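Local coordinates for protein 373aa long hypothetical citrate synthase (Sulfolobus tokodaii, PDB 1VGP) that is of unconfirmed function but belongs to the mainly helical citrate synthase family and forms a two-chain assembly, at residues A[259-264]-A[307-312]; A[176-181]-A[335-340]; A[227-232]-A[286-291]; A[90-95]-A[327-332]. All coordinates share one frame; numbering follows the deposited sequence.

In the fold
Four contacts tie together a chain that is more than half helix. Contact 4 has the earliest segment, 90-95, and shares helix 327-346 with contact 2; their centres lie about 14 Å apart, and His177 of contact 2 packs on Phe331 of contact 4. The centre of contact 1 is about 16 Å from that of contact 2, which it meets through Arg263 and His180, and about 17 Å from that of contact 3, where Phe311 packs on Ala289. Along the chain contacts 1 and 3 alternate, as do contacts 2 and 4. The result is a continuous series running from the partly exposed contact 3, through contacts 1 and 2, to contact 4, where helix 91-105 reaches the second subunit.

Contact 1 of 4, residues A[259-264]-A[307-312]; sequences TYDPRA and PNVDFF
Asp261 and Val309 meet where two helices begin, and the aspartate is the side chain to follow. Its CB packs against Asn308 CA at 3.6 Å. With CG anti to the backbone N (chi1 -178°), the carboxylate is carried on to the start of helix 309-319. Asp261 OD2 accepts from Val309 N over 3.2 Å, the donor standing well above the carboxylate plane. Arg263 takes the same carboxylate side-on: Arg263 NH2 forms a salt bridge to Asp261 OD2 at 2.9 Å, while NE reaches both oxygens, all on their syn lone pairs. Asp261 OD1 also receives Arg263 N at 2.7 Å, the N-cap bond of helix 262-278. These bonds hold the carboxylate's rotation, and the neighbouring arginine probably stabilises its negative charge. Val309 CG1 lies over one face of the guanidinium, 3.6 Å from Arg263 NH2.

On the other flank, Pro307 CG sits over the Tyr260 ring in a CH-pi contact, 3.6 Å from its centroid. Tyr260 OH meets the edge of the Phe312 ring, 3.5 Å from Phe312 CE1, and hydrogen-bonds to Glu293. Ala264 CB fills the middle, 3.5 Å from Asn308 C. Helix 281-300 packs on Tyr260 and Pro307 through Ile297, and Leu27 of strand 26-29 touches Arg263.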
loop_
_atom_site.group_PDB
_atom_site.type_symbol
_atom_site.label_atom_id
_atom_site.label_comp_id
_atom_site.label_asym_id
_atom_site.label_seq_id
_atom_site.Cartn_x
_atom_site.Cartn_y
_atom_site.Cartn_z
ATOM N N THR A 259 -28.257 12.107 7.755
ATOM C CA THR A 259 -28.566 13.354 8.441
ATOM C C THR A 259 -27.404 14.332 8.241
ATOM O O THR A 259 -26.413 14.009 7.585
ATOM C CB THR A 259 -28.764 13.087 9.933
ATOM O OG1 THR A 259 -27.551 12.584 10.490
ATOM C CG2 THR A 259 -29.841 12.047 10.145
ATOM N N TYR A 260 -27.524 15.529 8.803
ATOM C CA TYR A 260 -26.394 16.460 8.867
ATOM C C TYR A 260 -25.210 15.739 9.511
ATOM O O TYR A 260 -25.364 15.088 10.543
ATOM C CB TYR A 260 -26.779 17.675 9.702
ATOM C CG TYR A 260 -26.163 18.991 9.261
ATOM C CD1 TYR A 260 -24.807 19.254 9.448
ATOM C CD2 TYR A 260 -26.959 20.004 8.733
ATOM C CE1 TYR A 260 -24.263 20.500 9.127
ATOM C CE2 TYR A 260 -26.430 21.252 8.406
ATOM C CZ TYR A 260 -25.085 21.500 8.608
ATOM O OH TYR A 260 -24.576 22.749 8.304
ATOM N N ASP A 261 -24.041 15.850 8.893
ATOM C CA ASP A 261 -22.833 15.202 9.387
ATOM C C ASP A 261 -22.455 15.871 10.696
ATOM O O ASP A 261 -22.261 17.085 10.735
ATOM C CB ASP A 261 -21.699 15.377 8.360
ATOM C CG ASP A 261 -20.405 14.686 8.775
ATOM O OD1 ASP A 261 -20.131 14.591 9.992
ATOM O OD2 ASP A 261 -19.653 14.243 7.874
ATOM N N PRO A 262 -22.352 15.099 11.792
ATOM C CA PRO A 262 -22.017 15.724 13.076
ATOM C C PRO A 262 -20.693 16.482 13.027
ATOM O O PRO A 262 -20.528 17.500 13.692
ATOM C CB PRO A 262 -21.986 14.540 14.050
ATOM C CG PRO A 262 -21.764 13.347 13.180
ATOM C CD PRO A 262 -22.521 13.643 11.931
ATOM N N ARG A 263 -19.758 15.987 12.225
ATOM C CA ARG A 263 -18.477 16.667 12.036
ATOM C C ARG A 263 -18.659 18.002 11.310
ATOM O O ARG A 263 -18.017 18.987 11.645
ATOM C CB ARG A 263 -17.526 15.758 11.254
ATOM C CG ARG A 263 -17.438 14.353 11.830
ATOM C CD ARG A 263 -16.651 13.402 10.946
ATOM N NE ARG A 263 -17.317 13.170 9.668
ATOM C CZ ARG A 263 -16.754 12.548 8.637
ATOM N NH1 ARG A 263 -15.543 12.015 8.757
ATOM N NH2 ARG A 263 -17.396 12.472 7.484
ATOM N N ALA A 264 -19.548 18.029 10.323
ATOM C CA ALA A 264 -19.874 19.268 9.627
ATOM C C ALA A 264 -20.521 20.275 10.571
ATOM O O ALA A 264 -20.202 21.469 10.539
ATOM C CB ALA A 264 -20.806 18.982 8.458
ATOM N N PRO A 307 -25.330 18.572 4.204
ATOM C CA PRO A 307 -23.900 18.878 4.078
ATOM C C PRO A 307 -23.045 17.910 4.899
ATOM O O PRO A 307 -23.484 17.407 5.925
ATOM C CB PRO A 307 -23.800 20.330 4.561
ATOM C CG PRO A 307 -25.037 20.562 5.346
ATOM C CD PRO A 307 -26.096 19.723 4.712
ATOM N N ASN A 308 -21.832 17.645 4.432
ATOM C CA ASN A 308 -20.922 16.757 5.139
ATOM C C ASN A 308 -19.662 17.526 5.492
ATOM O O ASN A 308 -19.508 18.691 5.109
ATOM C CB ASN A 308 -20.559 15.556 4.262
ATOM C CG ASN A 308 -19.787 15.961 3.022
ATOM O OD1 ASN A 308 -18.788 16.685 3.112
ATOM N ND2 ASN A 308 -20.241 15.499 1.855
ATOM N N VAL A 309 -18.752 16.872 6.209
ATOM C CA VAL A 309 -17.578 17.559 6.723
ATOM C C VAL A 309 -16.810 18.319 5.640
ATOM O O VAL A 309 -16.319 19.415 5.893
ATOM C CB VAL A 309 -16.627 16.574 7.432
ATOM C CG1 VAL A 309 -16.024 15.617 6.429
ATOM C CG2 VAL A 309 -15.542 17.344 8.162
ATOM N N ASP A 310 -16.712 17.743 4.444
ATOM C CA ASP A 310 -15.980 18.374 3.341
ATOM C C ASP A 310 -16.537 19.746 2.989
ATOM O O ASP A 310 -15.815 20.617 2.505
ATOM C CB ASP A 310 -16.021 17.501 2.079
ATOM C CG ASP A 310 -15.373 16.136 2.287
ATOM O OD1 ASP A 310 -15.801 15.177 1.604
ATOM O OD2 ASP A 310 -14.450 16.022 3.128
ATOM N N PHE A 311 -17.827 19.937 3.232
ATOM C CA PHE A 311 -18.499 21.183 2.889
ATOM C C PHE A 311 -17.897 22.383 3.610
ATOM O O PHE A 311 -17.815 23.469 3.051
ATOM C CB PHE A 311 -19.984 21.076 3.220
ATOM C CG PHE A 311 -20.796 22.236 2.736
ATOM C CD1 PHE A 311 -21.054 23.315 3.574
ATOM C CD2 PHE A 311 -21.307 22.254 1.441
ATOM C CE1 PHE A 311 -21.817 24.400 3.136
ATOM C CE2 PHE A 311 -22.071 23.338 0.991
ATOM C CZ PHE A 311 -22.325 24.413 1.845
ATOM N N PHE A 312 -17.478 22.195 4.853
ATOM C CA PHE A 312 -16.861 23.284 5.581
ATOM C C PHE A 312 -15.355 23.112 5.711
ATOM O O PHE A 312 -14.625 24.098 5.839
ATOM C CB PHE A 312 -17.485 23.422 6.968
ATOM C CG PHE A 312 -18.921 23.861 6.944
ATOM C CD1 PHE A 312 -19.935 22.984 7.335
ATOM C CD2 PHE A 312 -19.264 25.151 6.555
ATOM C CE1 PHE A 312 -21.264 23.387 7.341
ATOM C CE2 PHE A 312 -20.586 25.564 6.557
ATOM C CZ PHE A 312 -21.591 24.680 6.952
#

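Contact 2 of 4, residues A[176-181]-A[335-340]; sequences LHIDHE and RVVGWV
The loop between helices 164-175 and 184-193 is fastened to helix 327-346 mainly by Arg335, which reaches back to the loop's peptide oxygens. Its NE donates to His177 O over 2.7 Å, with an N-H...O angle of 136°; NH2 adds a weak bond to the same oxygen at 3.0 Å. The chain bends at chi2 and chi3 (45° and 59°), folding the guanidinium back over the loop, where His180 N lies above its centre and His180 CB comes within 3.8 Å of Arg335 NH2. Within the mainly helical fold of this citrate synthase family chain, the helix backbone makes the second attachment: Gly338 N gives Ile178 O a weak bond at 3.3 Å, and Arg335 CA approaches that oxygen in a CA-H...O contact of 3.3 Å. Beside it Ile178 CG2 packs on Val337 CG1 at 3.7 Å, and helix 43-52 touches both side chains. Asp179 crosses Arg335 at about a right angle, its OD1 4.4 Å from Arg335 NE and well out of the guanidinium plane, so any attraction between the two would be of charge alone, with no N-H pointing at the oxygen. Its other oxygen, OD2, is held by hydrogen bonds to Thr18 and His342, while His180 NE2 is hydrogen-bonded to Tyr257.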
loop_
_atom_site.group_PDB
_atom_site.type_symbol
_atom_site.label_atom_id
_atom_site.label_comp_id
_atom_site.label_asym_id
_atom_site.label_seq_id
_atom_site.Cartn_x
_atom_site.Cartn_y
_atom_site.Cartn_z
ATOM N N LEU A 176 -11.674 15.858 14.224
ATOM C CA LEU A 176 -12.802 15.408 13.419
ATOM C C LEU A 176 -12.414 14.445 12.295
ATOM O O LEU A 176 -13.283 13.807 11.704
ATOM C CB LEU A 176 -13.534 16.606 12.812
ATOM C CG LEU A 176 -14.150 17.617 13.776
ATOM C CD1 LEU A 176 -14.817 18.732 12.980
ATOM C CD2 LEU A 176 -15.148 16.926 14.683
ATOM N N HIS A 177 -11.121 14.337 11.996
ATOM C CA HIS A 177 -10.676 13.470 10.903
ATOM C C HIS A 177 -9.852 12.249 11.323
ATOM O O HIS A 177 -9.428 11.472 10.478
ATOM C CB HIS A 177 -9.877 14.281 9.881
ATOM C CG HIS A 177 -10.723 15.143 9.000
ATOM N ND1 HIS A 177 -11.105 16.418 9.354
ATOM C CD2 HIS A 177 -11.259 14.916 7.779
ATOM C CE1 HIS A 177 -11.840 16.942 8.391
ATOM N NE2 HIS A 177 -11.947 16.051 7.424
ATOM N N ILE A 178 -9.633 12.077 12.623
ATOM C CA ILE A 178 -8.766 11.006 13.094
ATOM C C ILE A 178 -9.234 9.622 12.607
ATOM O O ILE A 178 -8.439 8.845 12.066
ATOM C CB ILE A 178 -8.655 11.051 14.630
ATOM C CG1 ILE A 178 -7.695 12.177 15.024
ATOM C CG2 ILE A 178 -8.161 9.724 15.187
ATOM C CD1 ILE A 178 -7.609 12.443 16.521
ATOM N N ASP A 179 -10.519 9.320 12.776
ATOM C CA ASP A 179 -11.069 8.073 12.258
ATOM C C ASP A 179 -12.536 8.192 11.851
ATOM O O ASP A 179 -13.211 9.135 12.238
ATOM C CB ASP A 179 -10.910 6.961 13.294
ATOM C CG ASP A 179 -11.109 5.590 12.698
ATOM O OD1 ASP A 179 -10.558 5.333 11.604
ATOM O OD2 ASP A 179 -11.812 4.762 13.318
ATOM N N HIS A 180 -13.020 7.232 11.069
ATOM C CA HIS A 180 -14.418 7.191 10.652
ATOM C C HIS A 180 -14.782 5.780 10.206
ATOM O O HIS A 180 -14.253 4.815 10.753
ATOM C CB HIS A 180 -14.665 8.193 9.519
ATOM C CG HIS A 180 -16.034 8.796 9.532
ATOM N ND1 HIS A 180 -16.868 8.762 8.437
ATOM C CD2 HIS A 180 -16.718 9.438 10.508
ATOM C CE1 HIS A 180 -18.010 9.349 8.738
ATOM N NE2 HIS A 180 -17.946 9.766 9.990
ATOM N N GLU A 181 -15.667 5.622 9.227
ATOM C CA GLU A 181 -16.111 4.282 8.838
ATOM C C GLU A 181 -15.044 3.507 8.051
ATOM O O GLU A 181 -14.308 4.088 7.248
ATOM C CB GLU A 181 -17.405 4.340 8.014
ATOM C CG GLU A 181 -17.197 4.690 6.552
ATOM C CD GLU A 181 -16.772 6.139 6.355
ATOM O OE1 GLU A 181 -17.624 7.033 6.545
ATOM O OE2 GLU A 181 -15.592 6.387 6.018
ATOM N N ARG A 335 -5.797 11.192 9.952
ATOM C CA ARG A 335 -6.313 9.847 9.801
ATOM C C ARG A 335 -5.257 8.794 10.148
ATOM O O ARG A 335 -5.588 7.671 10.517
ATOM C CB ARG A 335 -6.831 9.643 8.365
ATOM C CG ARG A 335 -7.574 8.330 8.116
ATOM C CD ARG A 335 -8.591 7.991 9.210
ATOM N NE ARG A 335 -9.608 9.021 9.378
ATOM C CZ ARG A 335 -10.629 9.224 8.545
ATOM N NH1 ARG A 335 -10.778 8.481 7.453
ATOM N NH2 ARG A 335 -11.518 10.174 8.807
ATOM N N VAL A 336 -3.983 9.154 10.046
ATOM C CA VAL A 336 -2.933 8.176 10.316
ATOM C C VAL A 336 -3.015 7.667 11.766
ATOM O O VAL A 336 -2.626 6.531 12.063
ATOM C CB VAL A 336 -1.526 8.769 10.043
ATOM C CG1 VAL A 336 -1.247 9.927 10.973
ATOM C CG2 VAL A 336 -0.473 7.687 10.190
ATOM N N VAL A 337 -3.531 8.506 12.659
ATOM C CA VAL A 337 -3.789 8.073 14.019
ATOM C C VAL A 337 -4.808 6.945 14.002
ATOM O O VAL A 337 -4.621 5.922 14.659
ATOM C CB VAL A 337 -4.327 9.235 14.887
ATOM C CG1 VAL A 337 -4.732 8.724 16.269
ATOM C CG2 VAL A 337 -3.259 10.313 15.012
ATOM N N GLY A 338 -5.884 7.133 13.242
ATOM C CA GLY A 338 -6.851 6.065 13.070
ATOM C C GLY A 338 -6.254 4.791 12.485
ATOM O O GLY A 338 -6.538 3.693 12.948
ATOM N N TRP A 339 -5.429 4.936 11.455
ATOM C CA TRP A 339 -4.800 3.787 10.827
ATOM C C TRP A 339 -3.964 2.992 11.835
ATOM O O TRP A 339 -4.034 1.762 11.890
ATOM C CB TRP A 339 -3.906 4.240 9.671
ATOM C CG TRP A 339 -4.647 4.858 8.538
ATOM C CD1 TRP A 339 -5.973 4.714 8.251
ATOM C CD2 TRP A 339 -4.105 5.727 7.530
ATOM N NE1 TRP A 339 -6.294 5.443 7.126
ATOM C CE2 TRP A 339 -5.172 6.070 6.666
ATOM C CE3 TRP A 339 -2.830 6.237 7.275
ATOM C CZ2 TRP A 339 -4.992 6.915 5.562
ATOM C CZ3 TRP A 339 -2.654 7.076 6.175
ATOM C CH2 TRP A 339 -3.730 7.405 5.333
ATOM N N VAL A 340 -3.161 3.698 12.624
ATOM C CA VAL A 340 -2.287 3.042 13.585
ATOM C C VAL A 340 -3.137 2.278 14.585
ATOM O O VAL A 340 -2.840 1.136 14.918
ATOM C CB VAL A 340 -1.416 4.072 14.323
ATOM C CG1 VAL A 340 -0.613 3.402 15.428
ATOM C CG2 VAL A 340 -0.491 4.749 13.329
#

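Contact 3 of 4, residues A[227-232]-A[286-291]; sequences KEIGSP and YQIAEK
Ile288 bends twice, at chi1 -53° and chi2 -64°, and this carries CD1 onto the turn that follows helix 221-228, while CG2, anti to the backbone N, faces Ile229. There the methyl lies against backbone as well as side chain: Ser231 O is 3.2 Å from Ile288 CD1, and the ring atom Pro232 CD is 3.7 Å from it. The proline ring crosses the isoleucine at about a right angle, with its CB also against Ile288 CD1. Ile229 slides past Ile288 in the opposite direction, its CD1 3.9 Å from Ile288 CG2. Lys291, one turn further along helix 281-300, lays its aliphatic chain over the outer end of the segment, with CD 3.6 Å from Pro232 O and CG beside Pro232 CB. Helix 235-244 packs on Ile229 through Val235, Tyr238 and Ile239, and Phe226 of helix 221-228 touches Ile288. With no hydrogen bond joining 227-232 to 286-291, the contact rests on van der Waals packing, chiefly of Ile288 against Pro232 and Ile229, with the methylenes of Lys291 at its margin.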
loop_
_atom_site.group_PDB
_atom_site.type_symbol
_atom_site.label_atom_id
_atom_site.label_comp_id
_atom_site.label_asym_id
_atom_site.label_seq_id
_atom_site.Cartn_x
_atom_site.Cartn_y
_atom_site.Cartn_z
ATOM N N LYS A 227 -16.184 29.170 -5.190
ATOM C CA LYS A 227 -15.410 30.118 -5.968
ATOM C C LYS A 227 -16.131 30.490 -7.259
ATOM O O LYS A 227 -16.264 31.672 -7.577
ATOM C CB LYS A 227 -14.019 29.547 -6.277
ATOM C CG LYS A 227 -12.971 29.843 -5.189
ATOM C CD LYS A 227 -11.753 28.922 -5.291
ATOM C CE LYS A 227 -10.649 29.333 -4.322
ATOM N NZ LYS A 227 -10.435 30.809 -4.321
ATOM N N GLU A 228 -16.617 29.495 -8.000
ATOM C CA GLU A 228 -17.217 29.793 -9.291
ATOM C C GLU A 228 -18.614 30.403 -9.204
ATOM O O GLU A 228 -18.995 31.197 -10.061
ATOM C CB GLU A 228 -17.209 28.559 -10.199
ATOM C CG GLU A 228 -17.927 27.335 -9.696
ATOM C CD GLU A 228 -17.669 26.128 -10.588
ATOM O OE1 GLU A 228 -16.482 25.775 -10.792
ATOM O OE2 GLU A 228 -18.648 25.528 -11.090
ATOM N N ILE A 229 -19.375 30.062 -8.168
ATOM C CA ILE A 229 -20.494 30.926 -7.778
ATOM C C ILE A 229 -19.892 32.244 -7.325
ATOM O O ILE A 229 -19.206 32.298 -6.311
ATOM C CB ILE A 229 -21.301 30.345 -6.608
ATOM C CG1 ILE A 229 -21.621 28.864 -6.854
ATOM C CG2 ILE A 229 -22.583 31.139 -6.427
ATOM C CD1 ILE A 229 -22.200 28.151 -5.647
ATOM N N GLY A 230 -20.134 33.316 -8.061
ATOM C CA GLY A 230 -19.390 34.534 -7.777
ATOM C C GLY A 230 -19.857 35.267 -6.529
ATOM O O GLY A 230 -19.177 35.287 -5.506
ATOM N N SER A 231 -21.021 35.894 -6.642
ATOM C CA SER A 231 -21.705 36.482 -5.510
ATOM C C SER A 231 -22.544 35.386 -4.860
ATOM O O SER A 231 -22.658 34.285 -5.388
ATOM C CB SER A 231 -22.626 37.614 -6.004
ATOM O OG SER A 231 -22.765 38.632 -5.031
ATOM N N PRO A 232 -23.121 35.672 -3.686
ATOM C CA PRO A 232 -24.116 34.781 -3.087
ATOM C C PRO A 232 -25.522 35.162 -3.538
ATOM O O PRO A 232 -26.503 34.820 -2.895
ATOM C CB PRO A 232 -23.912 34.988 -1.591
ATOM C CG PRO A 232 -23.475 36.390 -1.485
ATOM C CD PRO A 232 -22.606 36.637 -2.700
ATOM N N TYR A 286 -17.716 32.235 2.459
ATOM C CA TYR A 286 -18.509 31.651 3.521
ATOM C C TYR A 286 -19.975 32.033 3.335
ATOM O O TYR A 286 -20.876 31.211 3.546
ATOM C CB TYR A 286 -18.020 32.110 4.893
ATOM C CG TYR A 286 -18.827 31.481 5.997
ATOM C CD1 TYR A 286 -19.793 32.211 6.680
ATOM C CD2 TYR A 286 -18.716 30.114 6.269
ATOM C CE1 TYR A 286 -20.647 31.598 7.598
ATOM C CE2 TYR A 286 -19.564 29.490 7.185
ATOM C CZ TYR A 286 -20.530 30.242 7.839
ATOM O OH TYR A 286 -21.408 29.636 8.704
ATOM N N GLN A 287 -20.213 33.276 2.925
ATOM C CA GLN A 287 -21.571 33.725 2.649
ATOM C C GLN A 287 -22.204 32.915 1.526
ATOM O O GLN A 287 -23.376 32.554 1.612
ATOM C CB GLN A 287 -21.583 35.207 2.284
ATOM C CG GLN A 287 -20.912 36.105 3.307
ATOM C CD GLN A 287 -21.279 37.570 3.126
ATOM O OE1 GLN A 287 -22.239 38.053 3.716
ATOM N NE2 GLN A 287 -20.509 38.282 2.307
ATOM N N ILE A 288 -21.428 32.640 0.475
ATOM C CA ILE A 288 -21.834 31.718 -0.593
ATOM C C ILE A 288 -22.306 30.411 0.022
ATOM O O ILE A 288 -23.385 29.905 -0.290
ATOM C CB ILE A 288 -20.655 31.348 -1.543
ATOM C CG1 ILE A 288 -19.966 32.607 -2.093
ATOM C CG2 ILE A 288 -21.162 30.470 -2.678
ATOM C CD1 ILE A 288 -20.835 33.450 -2.945
ATOM N N ALA A 289 -21.466 29.870 0.900
ATOM C CA ALA A 289 -21.642 28.534 1.458
ATOM C C ALA A 289 -22.928 28.415 2.285
ATOM O O ALA A 289 -23.634 27.405 2.219
ATOM C CB ALA A 289 -20.425 28.183 2.311
ATOM N N GLU A 290 -23.237 29.442 3.066
ATOM C CA GLU A 290 -24.474 29.425 3.828
ATOM C C GLU A 290 -25.673 29.412 2.895
ATOM O O GLU A 290 -26.595 28.617 3.066
ATOM C CB GLU A 290 -24.544 30.634 4.762
ATOM C CG GLU A 290 -24.369 30.247 6.217
ATOM C CD GLU A 290 -24.119 31.437 7.113
ATOM O OE1 GLU A 290 -23.654 31.226 8.262
ATOM O OE2 GLU A 290 -24.388 32.578 6.669
ATOM N N LYS A 291 -25.643 30.287 1.899
ATOM C CA LYS A 291 -26.669 30.307 0.870
ATOM C C LYS A 291 -26.854 28.943 0.205
ATOM O O LYS A 291 -27.985 28.492 -0.008
ATOM C CB LYS A 291 -26.313 31.353 -0.183
ATOM C CG LYS A 291 -26.953 32.694 0.060
ATOM C CD LYS A 291 -28.321 32.759 -0.583
ATOM C CE LYS A 291 -29.190 33.777 0.128
ATOM N NZ LYS A 291 -29.085 33.625 1.618
#

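Contact 4 of 4, residues A[90-95]-A[327-332]; sequences QPMDIL and FPAVFA
Met92 and Leu95 of helix 91-105 face Pro328, Ala329 and Ala332 in a helix-helix packing of this mainly helical citrate synthase family fold. The two short helical segments run in broadly the same direction, 36° apart, with their axes 9.1 Å from each other at closest approach. Small residues on the 327-332 side allow the larger side chains opposite to lie close to its backbone.

The sulfur of Met92 makes one group of contacts. This residue has CG anti to the carbonyl carbon (chi1 -77°) and bends again at chi2, which brings SD over the first turn of helix 327-346. Met92 SD lies 3.6 Å from Ala329 N and 4.0 Å from both Pro328 CB and Ala329 CB, so the thioether rests on backbone and side chain alike. Helix 199-210 adds Ile207 and Leu210 around the same methionine.

The remaining contacts are between hydrocarbon groups. Pro91 CB meets Ala329 CB loosely at 4.4 Å. Phe124 and Ile127 of helix 113-135 also pack on Leu95, while Asp93 and Ile94 of the same helix as Leu95 pack on Ile104 of the second subunit, so helix 91-105 also takes part in the subunit interface. Among the branches of Leu95, CD2 does the touching: it approaches Ala329 CB at 4.2 Å and ends 3.7 Å from Ala332 CB.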
loop_
_atom_site.group_PDB
_atom_site.type_symbol
_atom_site.label_atom_id
_atom_site.label_comp_id
_atom_site.label_asym_id
_atom_site.label_seq_id
_atom_site.Cartn_x
_atom_site.Cartn_y
_atom_site.Cartn_z
ATOM N N GLN A 90 2.642 16.052 -6.368
ATOM C CA GLN A 90 1.460 15.960 -5.516
ATOM C C GLN A 90 1.861 15.774 -4.060
ATOM O O GLN A 90 2.596 14.848 -3.725
ATOM C CB GLN A 90 0.592 14.783 -5.957
ATOM C CG GLN A 90 -0.043 14.957 -7.328
ATOM C CD GLN A 90 -0.809 13.723 -7.777
ATOM O OE1 GLN A 90 -1.535 13.110 -6.995
ATOM N NE2 GLN A 90 -0.650 13.353 -9.047
ATOM N N PRO A 91 1.386 16.662 -3.167
ATOM C CA PRO A 91 1.724 16.521 -1.740
ATOM C C PRO A 91 1.496 15.106 -1.175
ATOM O O PRO A 91 2.245 14.659 -0.312
ATOM C CB PRO A 91 0.850 17.582 -1.063
ATOM C CG PRO A 91 0.667 18.628 -2.124
ATOM C CD PRO A 91 0.605 17.892 -3.433
ATOM N N MET A 92 0.474 14.404 -1.667
ATOM C CA MET A 92 0.239 13.019 -1.247
ATOM C C MET A 92 1.401 12.116 -1.620
ATOM O O MET A 92 1.840 11.297 -0.815
ATOM C CB MET A 92 -1.037 12.457 -1.875
ATOM C CG MET A 92 -2.318 12.943 -1.223
ATOM S SD MET A 92 -2.361 12.802 0.581
ATOM C CE MET A 92 -3.219 11.217 0.770
ATOM N N ASP A 93 1.897 12.266 -2.843
ATOM C CA ASP A 93 3.038 11.472 -3.288
ATOM C C ASP A 93 4.290 11.842 -2.494
ATOM O O ASP A 93 5.146 10.991 -2.226
ATOM C CB ASP A 93 3.285 11.684 -4.780
ATOM C CG ASP A 93 2.109 11.255 -5.636
ATOM O OD1 ASP A 93 1.257 10.477 -5.157
ATOM O OD2 ASP A 93 2.040 11.706 -6.799
ATOM N N ILE A 94 4.394 13.105 -2.104
ATOM C CA ILE A 94 5.489 13.499 -1.234
ATOM C C ILE A 94 5.357 12.732 0.073
ATOM O O ILE A 94 6.317 12.122 0.552
ATOM C CB ILE A 94 5.471 15.027 -0.944
ATOM C CG1 ILE A 94 5.802 15.798 -2.220
ATOM C CG2 ILE A 94 6.490 15.369 0.135
ATOM C CD1 ILE A 94 7.101 15.350 -2.878
ATOM N N LEU A 95 4.153 12.761 0.633
ATOM C CA LEU A 95 3.891 12.146 1.921
ATOM C C LEU A 95 4.164 10.636 1.871
ATOM O O LEU A 95 4.780 10.063 2.779
ATOM C CB LEU A 95 2.440 12.417 2.325
ATOM C CG LEU A 95 2.093 12.247 3.808
ATOM C CD1 LEU A 95 3.029 13.098 4.661
ATOM C CD2 LEU A 95 0.645 12.655 4.037
ATOM N N PHE A 327 -4.875 19.711 1.048
ATOM C CA PHE A 327 -5.999 19.346 1.907
ATOM C C PHE A 327 -6.001 17.849 2.257
ATOM O O PHE A 327 -6.077 17.483 3.430
ATOM C CB PHE A 327 -7.333 19.732 1.244
ATOM C CG PHE A 327 -7.542 21.223 1.098
ATOM C CD1 PHE A 327 -8.656 21.714 0.424
ATOM C CD2 PHE A 327 -6.631 22.136 1.630
ATOM C CE1 PHE A 327 -8.858 23.086 0.286
ATOM C CE2 PHE A 327 -6.832 23.513 1.492
ATOM C CZ PHE A 327 -7.946 23.984 0.818
ATOM N N PRO A 328 -5.909 16.969 1.241
ATOM C CA PRO A 328 -5.857 15.527 1.519
ATOM C C PRO A 328 -4.735 15.122 2.465
ATOM O O PRO A 328 -4.910 14.245 3.317
ATOM C CB PRO A 328 -5.690 14.891 0.134
ATOM C CG PRO A 328 -5.239 16.003 -0.753
ATOM C CD PRO A 328 -5.901 17.233 -0.210
ATOM N N ALA A 329 -3.576 15.759 2.313
ATOM C CA ALA A 329 -2.417 15.449 3.153
ATOM C C ALA A 329 -2.593 15.876 4.620
ATOM O O ALA A 329 -2.100 15.196 5.521
ATOM C CB ALA A 329 -1.174 16.093 2.558
ATOM N N VAL A 330 -3.280 17.000 4.852
ATOM C CA VAL A 330 -3.679 17.397 6.209
ATOM C C VAL A 330 -4.721 16.422 6.781
ATOM O O VAL A 330 -4.679 16.079 7.965
ATOM C CB VAL A 330 -4.263 18.844 6.239
ATOM C CG1 VAL A 330 -4.500 19.296 7.680
ATOM C CG2 VAL A 330 -3.311 19.809 5.538
ATOM N N PHE A 331 -5.646 15.984 5.930
ATOM C CA PHE A 331 -6.527 14.865 6.236
ATOM C C PHE A 331 -5.683 13.689 6.749
ATOM O O PHE A 331 -5.941 13.130 7.823
ATOM C CB PHE A 331 -7.280 14.474 4.959
ATOM C CG PHE A 331 -8.437 13.526 5.170
ATOM C CD1 PHE A 331 -8.382 12.506 6.113
ATOM C CD2 PHE A 331 -9.579 13.640 4.383
ATOM C CE1 PHE A 331 -9.444 11.616 6.273
ATOM C CE2 PHE A 331 -10.640 12.758 4.538
ATOM C CZ PHE A 331 -10.569 11.743 5.485
ATOM N N ALA A 332 -4.665 13.325 5.973
ATOM C CA ALA A 332 -3.841 12.156 6.276
ATOM C C ALA A 332 -3.169 12.281 7.643
ATOM O O ALA A 332 -3.042 11.288 8.380
ATOM C CB ALA A 332 -2.796 11.973 5.193
#